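Local coordinates for molybdopterin biosynthesis moeA protein (Pyrococcus horikoshii, PDB 1WU2) that probably takes part in molybdenum cofactor biosynthesis, helping to insert molybdenum into molybdopterin, at residues T280-R285 and Q339-F345. Numbering follows the deposited sequence.
Sequences TIKPGR and QLGRYEF
A short parallel beta pairing joins strand 281-282, in the probable molybdopterin-binding domain, to the start of strand 343-351 in the C-terminal region (domain IV). Three backbone hydrogen bonds set the register: Tyr343 N to Thr280 O (3.2 Å), Lys282 N to Tyr343 O (3.0 Å) and Phe345 N to Lys282 O (3.0 Å). Arg342, the last residue of a type II turn from Gln339, adds two side-chain bonds to the same strand. Its chain bends at chi2 and chi3 (-62° and -63°), turning the guanidinium edge to two carbonyls: NE donates to Thr280 O (3.1 Å) and NH2 to Ile281 O (3.2 Å, nearly straight at 171°). Both oxygens lie in the guanidinium plane, and Arg342 NE and Tyr343 N grip Thr280 O from opposite faces. The Lys282 chain crosses at about a right angle, CG and CD over one guanidinium face near its rim; a water links Lys282 O to Glu344 OE1. An alanine in place of Arg342 would probably take the NH2 donor from Ile281 O and leave Thr280 O with Tyr343 N alone of its two donors. On the side of the sheet opposite Lys282 and Glu344, Ile281 and Tyr343 pack against Tyr10 of helix 10-20, and Tyr343 OH is hydrogen-bonded to Glu377 OE1. Strand 281-282 thus adds a short parallel strand to the C-terminal region's mixed sheet, tying it to the molybdopterin-binding region.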
loop_
_atom_site.group_PDB
_atom_site.type_symbol
_atom_site.label_atom_id
_atom_site.label_comp_id
_atom_site.label_asym_id
_atom_site.label_seq_id
_atom_site.Cartn_x
_atom_site.Cartn_y
_atom_site.Cartn_z
ATOM N N THR A 280 -25.892 4.743 -10.442
ATOM C CA THR A 280 -25.425 5.253 -11.722
ATOM C C THR A 280 -24.107 4.613 -12.206
ATOM O O THR A 280 -23.785 4.682 -13.391
ATOM C CB THR A 280 -25.332 6.797 -11.610
ATOM O OG1 THR A 280 -26.573 7.383 -12.026
ATOM C CG2 THR A 280 -24.342 7.384 -12.551
ATOM N N ILE A 281 -23.364 3.968 -11.311
ATOM C CA ILE A 281 -22.039 3.447 -11.667
ATOM C C ILE A 281 -22.098 2.329 -12.716
ATOM O O ILE A 281 -23.117 1.658 -12.872
ATOM C CB ILE A 281 -21.241 2.982 -10.413
ATOM C CG1 ILE A 281 -21.794 1.672 -9.840
ATOM C CG2 ILE A 281 -21.212 4.082 -9.351
ATOM C CD1 ILE A 281 -20.851 0.987 -8.869
ATOM N N LYS A 282 -20.985 2.142 -13.419
ATOM C CA LYS A 282 -20.866 1.139 -14.470
ATOM C C LYS A 282 -19.404 0.682 -14.566
ATOM O O LYS A 282 -18.539 1.500 -14.868
ATOM C CB LYS A 282 -21.314 1.718 -15.817
ATOM C CG LYS A 282 -21.427 0.683 -16.939
ATOM C CD LYS A 282 -21.461 1.340 -18.318
ATOM C CE LYS A 282 -21.327 0.314 -19.443
ATOM N NZ LYS A 282 -20.097 0.528 -20.263
ATOM N N PRO A 283 -19.109 -0.594 -14.306
ATOM C CA PRO A 283 -20.087 -1.597 -13.857
ATOM C C PRO A 283 -20.531 -1.388 -12.409
ATOM O O PRO A 283 -20.065 -0.455 -11.755
ATOM C CB PRO A 283 -19.313 -2.916 -13.990
ATOM C CG PRO A 283 -17.880 -2.533 -13.835
ATOM C CD PRO A 283 -17.756 -1.162 -14.434
ATOM N N GLY A 284 -21.426 -2.249 -11.927
ATOM C CA GLY A 284 -21.901 -2.200 -10.552
ATOM C C GLY A 284 -23.208 -1.453 -10.361
ATOM O O GLY A 284 -23.545 -1.080 -9.239
ATOM N N ARG A 285 -23.943 -1.257 -11.454
ATOM C CA ARG A 285 -25.199 -0.494 -11.459
ATOM C C ARG A 285 -26.242 -0.962 -10.426
ATOM O O ARG A 285 -26.788 -0.130 -9.706
ATOM C CB ARG A 285 -25.791 -0.465 -12.886
ATOM C CG ARG A 285 -27.308 -0.578 -13.003
ATOM C CD ARG A 285 -27.807 -0.509 -14.439
ATOM N NE ARG A 285 -29.243 -0.760 -14.530
ATOM C CZ ARG A 285 -30.010 -0.459 -15.581
ATOM N NH1 ARG A 285 -29.494 0.113 -16.669
ATOM N NH2 ARG A 285 -31.310 -0.732 -15.543
ATOM N N GLN A 339 -20.655 6.963 -21.595
ATOM C CA GLN A 339 -22.085 7.211 -21.596
ATOM C C GLN A 339 -22.413 8.350 -20.643
ATOM O O GLN A 339 -21.936 8.370 -19.503
ATOM C CB GLN A 339 -22.828 5.946 -21.162
ATOM C CG GLN A 339 -24.267 5.868 -21.627
ATOM C CD GLN A 339 -24.956 4.597 -21.164
ATOM O OE1 GLN A 339 -24.305 3.572 -20.954
ATOM N NE2 GLN A 339 -26.273 4.657 -21.015
ATOM N N LEU A 340 -23.212 9.301 -21.117
ATOM C CA LEU A 340 -23.763 10.342 -20.254
ATOM C C LEU A 340 -24.825 9.705 -19.368
ATOM O O LEU A 340 -25.562 8.824 -19.810
ATOM C CB LEU A 340 -24.367 11.492 -21.069
ATOM C CG LEU A 340 -23.377 12.458 -21.729
ATOM C CD1 LEU A 340 -24.110 13.455 -22.626
ATOM C CD2 LEU A 340 -22.542 13.197 -20.691
ATOM N N GLY A 341 -24.885 10.148 -18.116
ATOM C CA GLY A 341 -25.757 9.549 -17.122
ATOM C C GLY A 341 -25.159 8.358 -16.385
ATOM O O GLY A 341 -25.798 7.838 -15.471
ATOM N N ARG A 342 -23.952 7.928 -16.763
ATOM C CA ARG A 342 -23.291 6.788 -16.118
ATOM C C ARG A 342 -21.901 7.152 -15.601
ATOM O O ARG A 342 -21.088 7.739 -16.320
ATOM C CB ARG A 342 -23.191 5.597 -17.074
ATOM C CG ARG A 342 -24.529 5.137 -17.662
ATOM C CD ARG A 342 -25.534 4.655 -16.637
ATOM N NE ARG A 342 -25.056 3.474 -15.924
ATOM C CZ ARG A 342 -25.126 2.226 -16.380
ATOM N NH1 ARG A 342 -25.672 1.950 -17.562
ATOM N NH2 ARG A 342 -24.652 1.238 -15.635
ATOM N N TYR A 343 -21.644 6.789 -14.346
ATOM C CA TYR A 343 -20.378 7.052 -13.677
ATOM C C TYR A 343 -19.437 5.882 -13.949
ATOM O O TYR A 343 -19.622 4.796 -13.409
ATOM C CB TYR A 343 -20.618 7.221 -12.176
ATOM C CG TYR A 343 -19.480 7.848 -11.415
ATOM C CD1 TYR A 343 -18.467 7.065 -10.871
ATOM C CD2 TYR A 343 -19.425 9.224 -11.220
ATOM C CE1 TYR A 343 -17.422 7.639 -10.167
ATOM C CE2 TYR A 343 -18.385 9.809 -10.517
ATOM C CZ TYR A 343 -17.387 9.012 -9.992
ATOM O OH TYR A 343 -16.353 9.585 -9.290
ATOM N N GLU A 344 -18.431 6.113 -14.788
ATOM C CA GLU A 344 -17.566 5.045 -15.288
ATOM C C GLU A 344 -16.457 4.689 -14.301
ATOM O O GLU A 344 -15.675 5.545 -13.899
ATOM C CB GLU A 344 -16.908 5.431 -16.626
ATOM C CG GLU A 344 -17.756 6.239 -17.598
ATOM C CD GLU A 344 -18.946 5.475 -18.139
ATOM O OE1 GLU A 344 -18.987 4.235 -17.985
ATOM O OE2 GLU A 344 -19.840 6.124 -18.722
ATOM N N PHE A 345 -16.393 3.416 -13.928
ATOM C CA PHE A 345 -15.244 2.856 -13.229
ATOM C C PHE A 345 -14.383 2.187 -14.295
ATOM O O PHE A 345 -14.754 1.148 -14.842
ATOM C CB PHE A 345 -15.710 1.847 -12.175
ATOM C CG PHE A 345 -14.604 1.294 -11.314
ATOM C CD1 PHE A 345 -13.970 0.107 -11.655
ATOM C CD2 PHE A 345 -14.224 1.943 -10.145
ATOM C CE1 PHE A 345 -12.960 -0.422 -10.852
ATOM C CE2 PHE A 345 -13.217 1.424 -9.339
ATOM C CZ PHE A 345 -12.579 0.241 -9.697
HETATM O O HOH W 1 -17.267 1.833 -17.442
#